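Local coordinates for designed Anbu Protein (Synthetic construct, PDB 5LOY) that is a consensus-designed Anbu protein, a proteasome-related subunit that forms a helical assembly and is probably an N-terminal nucleophile hydrolase, at residues 11-16 against 164-169; 30-35 against 46-51; 111-116 against 144-149; 172-177 against 214-219; 190-195 against 204-209. One frame throughout, in Å; residues are numbered along the deposited sequence.

In the fold
Contacts 1, 2, 3 and 4 are buried. Contact 5 is only partly so. Contacts 2 and 5 are antiparallel hairpins, one in each sheet, and backbone hydrogen bonds hold both. Contact 3 faces one sheet onto the other through isoleucines. Contacts 1 and 4 share helix 166-183: its start packs on strand 11-21, and its middle on helix 214-232. Both are apolar across the interface. Contact 5 belongs to the sheet between the helices of contact 4 and the sheet of contact 2. Its mainly apolar face meets those helices, and its charged face meets contact 2 through a salt bridge from Arg-31 to Asp-192. All but contact 2 also border the second subunit.

Contact 1 of 5, residues 11-16 against 164-169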
# COMPACT_ATOMS: atom_id res chain seq x y z
N GLY A 11 25.29 -8.75 -0.77
CA GLY A 11 24.55 -9.99 -1.09
C GLY A 11 23.07 -9.83 -1.44
O GLY A 11 22.68 -8.86 -2.06
N LEU A 12 22.25 -10.82 -1.09
CA LEU A 12 20.81 -10.84 -1.41
C LEU A 12 19.99 -11.27 -0.21
O LEU A 12 20.43 -12.09 0.61
CB LEU A 12 20.53 -11.83 -2.53
CG LEU A 12 21.23 -11.69 -3.87
CD1 LEU A 12 21.20 -13.00 -4.65
CD2 LEU A 12 20.58 -10.59 -4.70
N VAL A 13 18.77 -10.75 -0.14
CA VAL A 13 17.80 -11.16 0.87
C VAL A 13 16.45 -11.47 0.22
O VAL A 13 15.95 -10.69 -0.60
CB VAL A 13 17.58 -10.02 1.88
CG1 VAL A 13 16.51 -10.40 2.88
CG2 VAL A 13 18.88 -9.68 2.58
N PHE A 14 15.86 -12.60 0.56
CA PHE A 14 14.56 -13.01 0.02
C PHE A 14 13.61 -13.34 1.14
O PHE A 14 14.00 -14.01 2.11
CB PHE A 14 14.69 -14.27 -0.83
CG PHE A 14 15.66 -14.15 -1.97
CD1 PHE A 14 15.25 -13.69 -3.18
CD2 PHE A 14 16.99 -14.57 -1.82
CE1 PHE A 14 16.13 -13.60 -4.24
CE2 PHE A 14 17.87 -14.50 -2.88
CZ PHE A 14 17.44 -14.01 -4.09
N ALA A 15 12.35 -12.93 0.99
CA ALA A 15 11.33 -13.30 1.96
C ALA A 15 10.00 -13.53 1.31
O ALA A 15 9.65 -12.85 0.34
CB ALA A 15 11.22 -12.21 3.01
N SER A 16 9.23 -14.46 1.84
CA SER A 16 7.91 -14.74 1.29
C SER A 16 6.99 -15.28 2.36
O SER A 16 7.45 -15.94 3.26
CB SER A 16 8.00 -15.78 0.16
OG SER A 16 8.56 -16.98 0.64
N THR A 164 23.23 -0.79 2.21
CA THR A 164 22.58 -1.36 3.38
C THR A 164 23.16 -2.73 3.72
O THR A 164 23.48 -3.51 2.82
CB THR A 164 21.07 -1.49 3.15
OG1 THR A 164 20.51 -0.20 2.85
CG2 THR A 164 20.38 -2.08 4.36
N SER A 165 23.30 -3.03 5.00
CA SER A 165 23.89 -4.32 5.44
C SER A 165 22.86 -5.44 5.31
O SER A 165 21.66 -5.17 5.27
CB SER A 165 24.36 -4.25 6.89
OG SER A 165 23.24 -4.21 7.77
N LEU A 166 23.32 -6.68 5.23
CA LEU A 166 22.40 -7.82 5.15
C LEU A 166 21.48 -7.87 6.34
O LEU A 166 20.29 -8.12 6.18
CB LEU A 166 23.16 -9.14 5.05
CG LEU A 166 23.93 -9.37 3.76
CD1 LEU A 166 24.69 -10.67 3.85
CD2 LEU A 166 22.99 -9.38 2.55
N GLU A 167 22.02 -7.59 7.53
CA GLU A 167 21.21 -7.59 8.75
C GLU A 167 20.06 -6.57 8.65
O GLU A 167 18.90 -6.92 8.88
CB GLU A 167 22.06 -7.28 10.00
CG GLU A 167 23.30 -8.16 10.18
CD GLU A 167 24.56 -7.60 9.50
OE1 GLU A 167 25.24 -6.74 10.11
OE2 GLU A 167 24.87 -8.01 8.35
N ASP A 168 20.37 -5.34 8.26
CA ASP A 168 19.32 -4.32 8.16
C ASP A 168 18.30 -4.62 7.07
O ASP A 168 17.12 -4.31 7.24
CB ASP A 168 19.92 -2.92 7.94
CG ASP A 168 20.57 -2.34 9.18
OD1 ASP A 168 20.32 -2.87 10.29
OD2 ASP A 168 21.33 -1.36 9.05
N ALA A 169 18.75 -5.17 5.95
CA ALA A 169 17.82 -5.49 4.85
C ALA A 169 16.85 -6.57 5.28
O ALA A 169 15.66 -6.49 4.93
CB ALA A 169 18.57 -5.93 3.62
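The flat group met in this contact is the peptide unit joining Gly-11 to Leu-12. One of its faces receives CD2 of Leu-166. This methyl stands above the unit, 4.0 Å from CA of Gly-11, and is about equally close to N of Leu-12. Gly-11 has no side chain on that side, and its phi of 152° is one that glycine takes readily. The second meeting point is Val-13. Its CG2 touches CB of Ala-169 at 3.9 Å. The same methyl also borders CD2 of Leu-166, at 4.1 Å. It thus fits between a leucine and an alanine one helical turn apart. Val-13 and Leu-166 run past each other in opposite directions. In Leu-166, CG lies anti to the carbonyl carbon (chi1 -69°), which sends the branch from the helix flank down to the strand. The helix start is fixed just above. Ser-165 is its N-cap, and OG of Ser-165 accepts a straight bond from N of Asp-168 (168° at the hydrogen). Glu-10 bonds to N of Leu-166. The contact lays the first turn of helix 166-183 on the sheet, as in the layered sandwich of the proteasome fold. Strands 2-8 and 191-197 flank strand 11-21, and Leu-166 also reaches Leu-8 and Val-195. On the other face of strand 11-21, Phe-14 packs against strand 42-50 of the second sheet.

Contact 2 of 5, residues 30-35 against 46-51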
# COMPACT_ATOMS: atom_id res chain seq x y z
N PHE A 30 0.80 -22.67 1.60
CA PHE A 30 1.71 -23.22 0.59
C PHE A 30 2.98 -22.37 0.59
O PHE A 30 2.91 -21.16 0.50
CB PHE A 30 1.09 -23.18 -0.80
CG PHE A 30 0.04 -24.23 -1.03
CD1 PHE A 30 -1.28 -23.99 -0.70
CD2 PHE A 30 0.37 -25.43 -1.61
CE1 PHE A 30 -2.25 -24.96 -0.91
CE2 PHE A 30 -0.60 -26.40 -1.84
CZ PHE A 30 -1.91 -26.17 -1.48
N ARG A 31 4.12 -23.04 0.69
CA ARG A 31 5.44 -22.39 0.63
C ARG A 31 5.67 -21.74 -0.76
O ARG A 31 5.34 -22.34 -1.76
CB ARG A 31 6.50 -23.47 0.92
CG ARG A 31 7.93 -22.98 1.12
CD ARG A 31 8.94 -24.14 1.17
NE ARG A 31 9.95 -23.92 2.21
CZ ARG A 31 9.89 -24.41 3.45
NH1 ARG A 31 8.88 -25.16 3.85
NH2 ARG A 31 10.87 -24.13 4.31
N LYS A 32 6.24 -20.54 -0.80
CA LYS A 32 6.45 -19.83 -2.06
C LYS A 32 7.90 -19.58 -2.44
O LYS A 32 8.18 -18.89 -3.41
CB LYS A 32 5.72 -18.50 -1.99
CG LYS A 32 4.22 -18.66 -1.77
CD LYS A 32 3.59 -17.32 -1.49
CE LYS A 32 2.18 -17.42 -0.90
NZ LYS A 32 1.25 -18.05 -1.86
N MET A 33 8.83 -20.17 -1.68
CA MET A 33 10.26 -20.03 -1.90
C MET A 33 10.81 -21.38 -2.30
O MET A 33 10.55 -22.39 -1.62
CB MET A 33 10.94 -19.54 -0.62
CG MET A 33 12.45 -19.36 -0.73
SD MET A 33 13.25 -18.74 0.77
CE MET A 33 12.61 -17.07 0.81
N HIS A 34 11.57 -21.39 -3.41
CA HIS A 34 12.19 -22.60 -3.95
C HIS A 34 13.67 -22.32 -4.23
O HIS A 34 14.02 -21.32 -4.86
CB HIS A 34 11.50 -23.04 -5.25
CG HIS A 34 10.01 -23.15 -5.13
ND1 HIS A 34 9.36 -24.34 -4.92
CD2 HIS A 34 9.05 -22.19 -5.17
CE1 HIS A 34 8.06 -24.13 -4.85
NE2 HIS A 34 7.84 -22.83 -4.99
N VAL A 35 14.53 -23.23 -3.79
CA VAL A 35 15.96 -23.05 -3.84
C VAL A 35 16.63 -24.14 -4.68
O VAL A 35 16.37 -25.32 -4.51
CB VAL A 35 16.54 -23.05 -2.42
CG1 VAL A 35 18.05 -22.90 -2.46
CG2 VAL A 35 15.92 -21.93 -1.60
N LEU A 46 13.91 -18.87 -6.22
CA LEU A 46 12.71 -18.51 -6.98
C LEU A 46 11.51 -18.29 -6.04
O LEU A 46 11.19 -19.16 -5.24
CB LEU A 46 12.40 -19.62 -7.99
CG LEU A 46 11.14 -19.49 -8.85
CD1 LEU A 46 11.26 -18.33 -9.83
CD2 LEU A 46 10.90 -20.77 -9.62
N LEU A 47 10.88 -17.13 -6.12
CA LEU A 47 9.69 -16.83 -5.34
C LEU A 47 8.52 -16.72 -6.30
O LEU A 47 8.65 -16.11 -7.37
CB LEU A 47 9.85 -15.51 -4.57
CG LEU A 47 11.14 -15.28 -3.78
CD1 LEU A 47 11.15 -13.89 -3.15
CD2 LEU A 47 11.36 -16.34 -2.71
N THR A 48 7.38 -17.26 -5.87
CA THR A 48 6.18 -17.32 -6.68
C THR A 48 4.98 -16.49 -6.17
O THR A 48 4.81 -16.27 -4.98
CB THR A 48 5.69 -18.78 -6.79
OG1 THR A 48 5.21 -19.23 -5.52
CG2 THR A 48 6.82 -19.67 -7.23
N ALA A 49 4.14 -16.04 -7.10
CA ALA A 49 2.88 -15.38 -6.75
C ALA A 49 1.83 -15.58 -7.83
O ALA A 49 2.17 -15.79 -9.00
CB ALA A 49 3.12 -13.90 -6.56
N GLY A 50 0.57 -15.50 -7.44
CA GLY A 50 -0.55 -15.62 -8.37
C GLY A 50 -1.21 -16.97 -8.26
O GLY A 50 -1.14 -17.63 -7.25
N ASN A 51 -1.85 -17.39 -9.33
CA ASN A 51 -2.60 -18.60 -9.34
C ASN A 51 -1.73 -19.81 -9.03
O ASN A 51 -0.73 -20.04 -9.70
CB ASN A 51 -3.23 -18.73 -10.70
CG ASN A 51 -4.19 -19.87 -10.76
OD1 ASN A 51 -3.79 -21.03 -10.85
ND2 ASN A 51 -5.45 -19.57 -10.70
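Backbone bonds join Lys-32 and His-34 to strand 42-50 in an antiparallel ladder. N of Leu-46 donates to O of His-34 at 2.8 Å and nearly straight, 170° at the hydrogen. N of His-34 returns a bond to O of Leu-46. N of Thr-48 reaches O of Lys-32 at 3.1 Å, so the pairing runs one residue beyond the regular strand. Between these bonds Met-33 and Leu-47 form a non-hydrogen-bonded pair. CA of Leu-47 adds a close C-H contact to O of Lys-32, at 3.2 Å. The apolar contact is made by the same pair. Met-33 and Leu-47 lie side by side and point the same way. CD2 of Leu-47 touches CB and CG of Met-33, and the bend at chi3 (-70°) brings CE back to it as well. On the opposite sheet face, CG2 of Thr-48 approaches CD2 of His-34 at 3.9 Å, with the two side chains roughly at right angles. O of Leu-46 lies in the plane of the His-34 ring, at its edge. The aliphatic stem of Lys-32 passes Thr-48, with CB 3.6 Å from OG1 of Thr-48. Its ammonium goes further, to Thr-20 and more weakly to Thr-1. Proteasome beta subunits have a lysine close to a nucleophilic N-terminal threonine. The placing of Lys-32 is consistent with that site. The bond to O of Lys-32 and the contact with Thr-48 would help to set the base of its chain.

Contact 3 of 5, residues 111-116 against 144-149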
# COMPACT_ATOMS: atom_id res chain seq x y z
N SER A 111 3.38 -14.78 -11.42
CA SER A 111 4.46 -13.81 -11.40
C SER A 111 5.60 -14.32 -10.50
O SER A 111 5.33 -15.03 -9.53
CB SER A 111 3.89 -12.50 -10.85
OG SER A 111 4.80 -11.47 -11.11
N PHE A 112 6.84 -13.97 -10.80
CA PHE A 112 7.97 -14.53 -10.06
C PHE A 112 9.08 -13.52 -9.80
O PHE A 112 9.24 -12.53 -10.52
CB PHE A 112 8.58 -15.68 -10.85
CG PHE A 112 7.59 -16.77 -11.23
CD1 PHE A 112 6.82 -16.65 -12.37
CD2 PHE A 112 7.43 -17.88 -10.43
CE1 PHE A 112 5.90 -17.62 -12.70
CE2 PHE A 112 6.54 -18.86 -10.77
CZ PHE A 112 5.77 -18.73 -11.90
N ILE A 113 9.88 -13.83 -8.78
CA ILE A 113 11.13 -13.15 -8.54
C ILE A 113 12.23 -14.19 -8.53
O ILE A 113 12.07 -15.26 -7.92
CB ILE A 113 11.13 -12.45 -7.19
CG1 ILE A 113 10.28 -11.19 -7.28
CG2 ILE A 113 12.55 -12.07 -6.76
CD1 ILE A 113 9.98 -10.56 -5.93
N LEU A 114 13.32 -13.92 -9.24
CA LEU A 114 14.37 -14.89 -9.41
C LEU A 114 15.66 -14.20 -9.12
O LEU A 114 15.96 -13.17 -9.72
CB LEU A 114 14.40 -15.41 -10.85
CG LEU A 114 15.54 -16.40 -11.13
CD1 LEU A 114 15.20 -17.75 -10.57
CD2 LEU A 114 15.81 -16.54 -12.60
N GLY A 115 16.46 -14.78 -8.25
CA GLY A 115 17.79 -14.22 -7.99
C GLY A 115 18.79 -15.22 -7.49
O GLY A 115 18.45 -16.35 -7.18
N GLY A 116 20.04 -14.81 -7.42
CA GLY A 116 21.10 -15.70 -6.96
C GLY A 116 22.46 -15.30 -7.50
O GLY A 116 22.65 -14.18 -7.95
N PHE A 144 12.57 -5.81 -5.54
CA PHE A 144 11.32 -6.12 -6.22
C PHE A 144 10.33 -6.75 -5.25
O PHE A 144 10.72 -7.36 -4.26
CB PHE A 144 11.54 -7.12 -7.35
CG PHE A 144 12.33 -6.57 -8.52
CD1 PHE A 144 11.99 -5.36 -9.12
CD2 PHE A 144 13.34 -7.33 -9.08
CE1 PHE A 144 12.70 -4.90 -10.22
CE2 PHE A 144 14.04 -6.88 -10.17
CZ PHE A 144 13.73 -5.65 -10.73
N GLN A 145 9.05 -6.63 -5.58
CA GLN A 145 7.98 -7.19 -4.76
C GLN A 145 6.93 -7.78 -5.67
O GLN A 145 6.66 -7.21 -6.73
CB GLN A 145 7.25 -6.09 -3.98
CG GLN A 145 8.09 -5.11 -3.17
CD GLN A 145 7.23 -3.97 -2.65
OE1 GLN A 145 6.92 -3.04 -3.38
NE2 GLN A 145 6.81 -4.07 -1.39
N ILE A 146 6.31 -8.86 -5.24
CA ILE A 146 5.16 -9.42 -5.96
C ILE A 146 4.08 -9.80 -4.95
O ILE A 146 4.39 -9.98 -3.76
CB ILE A 146 5.55 -10.65 -6.81
CG1 ILE A 146 6.16 -11.75 -5.96
CG2 ILE A 146 6.54 -10.26 -7.91
CD1 ILE A 146 6.63 -12.95 -6.76
N GLY A 147 2.83 -9.93 -5.42
CA GLY A 147 1.68 -10.22 -4.54
C GLY A 147 0.96 -8.96 -4.16
O GLY A 147 0.80 -8.09 -4.99
N GLU A 148 0.56 -8.84 -2.89
CA GLU A 148 0.08 -7.55 -2.33
C GLU A 148 1.27 -6.77 -1.81
O GLU A 148 1.78 -7.06 -0.73
CB GLU A 148 -0.87 -7.78 -1.16
CG GLU A 148 -2.30 -8.11 -1.57
CD GLU A 148 -2.99 -7.02 -2.39
OE1 GLU A 148 -2.74 -5.81 -2.17
OE2 GLU A 148 -3.81 -7.38 -3.27
N THR A 149 1.68 -5.75 -2.54
CA THR A 149 2.99 -5.11 -2.35
C THR A 149 2.97 -3.66 -1.78
O THR A 149 3.97 -3.19 -1.28
CB THR A 149 3.70 -5.06 -3.70
OG1 THR A 149 2.97 -4.21 -4.59
CG2 THR A 149 3.77 -6.44 -4.34
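Ile-113, Ile-146 and Ser-111 form the tight part of this contact. The two isoleucine side chains slide past each other in opposite directions. CG1 of Ile-113 meets CG2 of Ile-146 at 3.9 Å. Each isoleucine then extends over the backbone of the other strand. CD1 of Ile-113 lies 3.7 Å from O of Phe-144 and also touches CB of Phe-144. CD1 of Ile-146 comes as near to O of Ser-111 and packs on CA of Phe-112. In Ile-146, CG1 sits between the backbone N and the carbonyl carbon (chi1 58°). This directs one arm to Phe-112 and leaves CG2 facing Ser-111 and Ile-113. Leu-125 and Leu-127 of strand 124-128 continue this apolar layer. Ser-111 is partly exposed, and across the contact its OG meets only a methyl, CG2 of Ile-146, at 3.8 Å. OG of Ser-111 donates to O of Ile-128 on the neighbouring strand 124-128. The loose side lies beyond Ile-146, where the chain turns away at Gly-147, which is exposed. Gln-145 points to the far side. Its NE2 bonds to OH of Tyr-2, while its bond to O of Thr-149 is weak. Further out, Glu-148 forms a salt bridge with Lys-150 of the second subunit. The two strands belong to different sheets, and their segments run at 149° to each other. They form part of the facing layers of the beta sandwich found in proteasome subunits. Branched aliphatic chains join the sheets here, and the polar groups find their bonds behind or beside the interface.

Contact 4 of 5, residues 172-177 against 214-219; sequences CALVSF and PYFRML
Leu-174 is the centre of this contact and meets three side chains of helix 214-232. Its CB touches CD2 of Leu-219 at 3.7 Å, and the two leucines cross at about a right angle. The same CB lies 3.9 Å from CE1 of Phe-216. Its CD1 touches CE2 of Tyr-215 at 4.0 Å, approaching the ring at the edge and near its plane. Phe-216 also turns a ring edge to the helix backbone, with CE1 3.6 Å from O of Leu-174 and that oxygen in the ring plane. Val-175 adds a looser touch on Leu-219. In Phe-216 the ring carbon CG lies anti to the backbone N (chi1 -168°), which swings the ring across to the other helix. The next shell surrounds these groups. Asp-213 bonds to N of Phe-216 at the helix start. Ile-209 packs on both Leu-174 and Phe-216, and Met-181 borders Phe-216. OH of Tyr-215 bonds to O of Pro-235 of the second subunit, and Leu-219 packs on Leu-234 of that subunit. The helical segments cross at -73° with their axes 11.0 Å apart, so side chains rather than backbones fill the gap. The contact is apolar apart from the carbonyl oxygen of Leu-174. That oxygen lies in the plane of the Phe-216 ring, which is probably mildly favourable. Tyr-215 is apolar toward Leu-174 at its ring edge and polar at its hydroxyl, which bonds to the second subunit.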
# COMPACT_ATOMS: atom_id res chain seq x y z
N CYS A 172 14.35 -4.90 7.58
CA CYS A 172 13.46 -4.09 6.79
C CYS A 172 12.43 -4.95 6.08
O CYS A 172 11.25 -4.64 6.08
CB CYS A 172 14.27 -3.32 5.79
SG CYS A 172 13.33 -2.08 4.91
N ALA A 173 12.84 -6.08 5.52
CA ALA A 173 11.86 -7.03 4.96
C ALA A 173 10.83 -7.48 6.00
O ALA A 173 9.64 -7.50 5.73
CB ALA A 173 12.56 -8.25 4.39
N LEU A 174 11.28 -7.82 7.20
CA LEU A 174 10.36 -8.32 8.22
C LEU A 174 9.33 -7.27 8.67
O LEU A 174 8.14 -7.56 8.84
CB LEU A 174 11.13 -8.89 9.40
CG LEU A 174 11.89 -10.17 9.05
CD1 LEU A 174 12.69 -10.67 10.23
CD2 LEU A 174 10.93 -11.28 8.61
N VAL A 175 9.80 -6.05 8.83
CA VAL A 175 8.94 -4.94 9.19
C VAL A 175 7.93 -4.66 8.07
O VAL A 175 6.74 -4.41 8.32
CB VAL A 175 9.83 -3.70 9.50
CG1 VAL A 175 9.03 -2.42 9.45
CG2 VAL A 175 10.49 -3.88 10.85
N SER A 176 8.40 -4.73 6.83
CA SER A 176 7.53 -4.68 5.65
C SER A 176 6.39 -5.73 5.71
O SER A 176 5.25 -5.43 5.36
CB SER A 176 8.35 -4.90 4.39
OG SER A 176 7.55 -4.65 3.24
N PHE A 177 6.71 -6.94 6.16
CA PHE A 177 5.69 -7.96 6.31
C PHE A 177 4.75 -7.66 7.44
O PHE A 177 3.55 -7.90 7.33
CB PHE A 177 6.30 -9.34 6.50
CG PHE A 177 6.58 -10.02 5.21
CD1 PHE A 177 7.73 -9.71 4.50
CD2 PHE A 177 5.69 -10.94 4.68
CE1 PHE A 177 7.99 -10.30 3.28
CE2 PHE A 177 5.94 -11.53 3.45
CZ PHE A 177 7.09 -11.20 2.74
N PRO A 214 10.13 -16.23 18.68
CA PRO A 214 10.47 -15.18 19.65
C PRO A 214 11.05 -13.93 19.01
O PRO A 214 10.66 -12.84 19.38
CB PRO A 214 11.51 -15.85 20.55
CG PRO A 214 11.16 -17.30 20.49
CD PRO A 214 10.72 -17.53 19.06
N TYR A 215 11.95 -14.08 18.06
CA TYR A 215 12.57 -12.90 17.47
C TYR A 215 11.52 -12.03 16.76
O TYR A 215 11.49 -10.79 16.98
CB TYR A 215 13.69 -13.26 16.50
CG TYR A 215 14.23 -12.03 15.78
CD1 TYR A 215 14.99 -11.08 16.45
CD2 TYR A 215 13.96 -11.81 14.45
CE1 TYR A 215 15.47 -9.96 15.80
CE2 TYR A 215 14.45 -10.71 13.78
CZ TYR A 215 15.19 -9.78 14.45
OH TYR A 215 15.65 -8.67 13.75
N PHE A 216 10.68 -12.64 15.92
CA PHE A 216 9.72 -11.85 15.15
C PHE A 216 8.72 -11.17 16.08
O PHE A 216 8.34 -10.04 15.83
CB PHE A 216 9.04 -12.69 14.06
CG PHE A 216 8.26 -11.87 13.04
CD1 PHE A 216 8.79 -10.73 12.46
CD2 PHE A 216 7.00 -12.27 12.64
CE1 PHE A 216 8.07 -10.00 11.50
CE2 PHE A 216 6.28 -11.55 11.70
CZ PHE A 216 6.80 -10.40 11.13
N ARG A 217 8.35 -11.84 17.18
CA ARG A 217 7.53 -11.19 18.21
C ARG A 217 8.20 -10.00 18.85
O ARG A 217 7.56 -8.97 19.03
CB ARG A 217 7.20 -12.15 19.33
CG ARG A 217 5.95 -12.97 19.09
CD ARG A 217 5.49 -13.64 20.40
NE ARG A 217 4.49 -14.64 20.09
CZ ARG A 217 4.07 -15.57 20.92
NH1 ARG A 217 4.58 -15.68 22.15
NH2 ARG A 217 3.14 -16.43 20.51
N MET A 218 9.48 -10.13 19.20
CA MET A 218 10.22 -9.03 19.77
C MET A 218 10.30 -7.87 18.79
O MET A 218 10.15 -6.72 19.18
CB MET A 218 11.64 -9.44 20.15
CG MET A 218 12.15 -8.77 21.41
SD MET A 218 13.77 -9.33 22.03
CE MET A 218 14.74 -9.86 20.60
N LEU A 219 10.55 -8.17 17.54
CA LEU A 219 10.72 -7.14 16.54
C LEU A 219 9.44 -6.35 16.39
O LEU A 219 9.45 -5.11 16.41
CB LEU A 219 11.13 -7.77 15.21
CG LEU A 219 11.59 -6.87 14.07
CD1 LEU A 219 12.90 -6.22 14.47
CD2 LEU A 219 11.79 -7.66 12.78

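Contact 5 of 5, residues 190-195 against 204-209; sequences PLDLLV and GHRRRI
Strands 191-195 and 205-209 pair antiparallel, 174° apart, through the hydrogen-bonded pairs Leu-191 with Ile-209, Leu-193 with Arg-207 and Val-195 with His-205. In the last pair the bond from N of His-205 to O of Val-195 is weak. One face carries charge. NH2 of Arg-208 forms a salt bridge to OD2 of Asp-192 whose hydrogen bond is weak, at 3.3 Å, though straight. OD2 lies at the guanidinium edge, in plane, and the carboxylate plane is turned 37° from it. CG of Pro-190 stands over one guanidinium face. The Arg-208 chain reaches there because it bends at chi3 (-90°). Asp-192 has a second salt bridge, from OD1 to NH2 of Arg-31. Two arginines share this buried carboxylate, which would probably favour its charged form. CD1 of Leu-194 packs on CD of Arg-206 at 4.1 Å. In this beta hairpin of the proteasome-type sandwich, strand 205-209 lies outside strand 191-197, which pairs on its other side with strand 11-21. The face of Leu-191, Leu-193, Val-195 and Ile-209 is mainly apolar but also carries Arg-207 and His-205. Leu-191 and Ile-209 meet helix 166-183, while Leu-193 and Val-195 pack on Trp-239 of the second subunit. CB of Leu-193 faces CD1 of Ile-209 at 4.3 Å. CG1 of Ile-209 covers one face of the Arg-207 guanidinium, which is salt-bridged to Asp-213. The His-205 ring stacks with that tryptophan.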
# COMPACT_ATOMS: atom_id res chain seq x y z
N PRO A 190 3.07 -18.85 8.09
CA PRO A 190 4.52 -18.68 8.24
C PRO A 190 5.23 -18.01 7.09
O PRO A 190 4.77 -18.17 5.95
CB PRO A 190 5.03 -20.11 8.39
CG PRO A 190 3.95 -20.98 7.82
CD PRO A 190 2.68 -20.28 8.14
N LEU A 191 6.32 -17.28 7.39
CA LEU A 191 7.22 -16.73 6.37
C LEU A 191 8.43 -17.58 6.20
O LEU A 191 8.84 -18.27 7.12
CB LEU A 191 7.83 -15.38 6.74
CG LEU A 191 6.96 -14.35 7.45
CD1 LEU A 191 7.75 -13.07 7.59
CD2 LEU A 191 5.68 -14.13 6.66
N ASP A 192 9.02 -17.49 5.01
CA ASP A 192 10.34 -18.02 4.73
C ASP A 192 11.28 -16.83 4.53
O ASP A 192 10.90 -15.81 3.94
CB ASP A 192 10.30 -18.94 3.50
CG ASP A 192 9.56 -20.26 3.78
OD1 ASP A 192 10.16 -21.16 4.43
OD2 ASP A 192 8.35 -20.40 3.41
N LEU A 193 12.48 -16.95 5.08
CA LEU A 193 13.50 -15.93 4.99
C LEU A 193 14.84 -16.55 4.60
O LEU A 193 15.27 -17.54 5.22
CB LEU A 193 13.65 -15.25 6.34
CG LEU A 193 14.79 -14.22 6.42
CD1 LEU A 193 14.47 -12.99 5.56
CD2 LEU A 193 15.06 -13.80 7.86
N LEU A 194 15.50 -15.98 3.59
CA LEU A 194 16.81 -16.46 3.15
C LEU A 194 17.75 -15.29 2.94
O LEU A 194 17.41 -14.33 2.27
CB LEU A 194 16.66 -17.26 1.88
CG LEU A 194 17.87 -18.07 1.42
CD1 LEU A 194 17.41 -19.21 0.51
CD2 LEU A 194 18.90 -17.21 0.70
N VAL A 195 18.93 -15.39 3.54
CA VAL A 195 19.95 -14.34 3.46
C VAL A 195 21.21 -14.93 2.87
O VAL A 195 21.75 -15.89 3.40
CB VAL A 195 20.28 -13.77 4.86
CG1 VAL A 195 21.46 -12.78 4.78
CG2 VAL A 195 19.08 -13.08 5.46
N GLY A 204 23.57 -19.64 3.17
CA GLY A 204 24.16 -19.39 4.49
C GLY A 204 23.11 -19.45 5.58
O GLY A 204 23.19 -20.28 6.48
N HIS A 205 22.12 -18.58 5.48
CA HIS A 205 21.04 -18.54 6.45
C HIS A 205 19.68 -18.66 5.77
O HIS A 205 19.36 -17.94 4.82
CB HIS A 205 21.06 -17.27 7.32
CG HIS A 205 22.35 -17.05 8.06
ND1 HIS A 205 23.15 -15.92 7.93
CD2 HIS A 205 22.97 -17.83 8.98
CE1 HIS A 205 24.20 -16.03 8.73
NE2 HIS A 205 24.11 -17.18 9.38
N ARG A 206 18.89 -19.61 6.26
CA ARG A 206 17.55 -19.83 5.74
C ARG A 206 16.70 -20.41 6.85
O ARG A 206 17.08 -21.41 7.47
CB ARG A 206 17.62 -20.75 4.54
CG ARG A 206 16.53 -21.79 4.39
CD ARG A 206 15.50 -21.47 3.34
NE ARG A 206 15.39 -22.58 2.40
CZ ARG A 206 14.29 -22.90 1.71
NH1 ARG A 206 14.33 -23.93 0.86
NH2 ARG A 206 13.16 -22.19 1.84
N ARG A 207 15.57 -19.78 7.13
CA ARG A 207 14.62 -20.35 8.07
C ARG A 207 13.17 -19.97 7.84
O ARG A 207 12.85 -19.11 7.03
CB ARG A 207 15.02 -20.06 9.51
CG ARG A 207 14.83 -18.63 9.97
CD ARG A 207 15.43 -18.47 11.37
NE ARG A 207 15.05 -17.20 11.99
CZ ARG A 207 14.05 -17.04 12.87
NH1 ARG A 207 13.30 -18.06 13.26
NH2 ARG A 207 13.80 -15.83 13.35
N ARG A 208 12.32 -20.69 8.57
CA ARG A 208 10.90 -20.51 8.60
C ARG A 208 10.52 -19.78 9.92
O ARG A 208 10.98 -20.13 10.99
CB ARG A 208 10.25 -21.89 8.48
CG ARG A 208 8.73 -21.94 8.65
CD ARG A 208 8.07 -23.10 7.89
NE ARG A 208 7.69 -22.71 6.52
CZ ARG A 208 6.75 -23.30 5.80
NH1 ARG A 208 6.10 -24.34 6.29
NH2 ARG A 208 6.46 -22.85 4.57
N ILE A 209 9.72 -18.73 9.79
CA ILE A 209 9.29 -17.92 10.91
C ILE A 209 7.79 -18.12 11.13
O ILE A 209 6.99 -17.70 10.29
CB ILE A 209 9.56 -16.44 10.60
CG1 ILE A 209 11.07 -16.19 10.56
CG2 ILE A 209 8.95 -15.53 11.65
CD1 ILE A 209 11.45 -14.84 9.99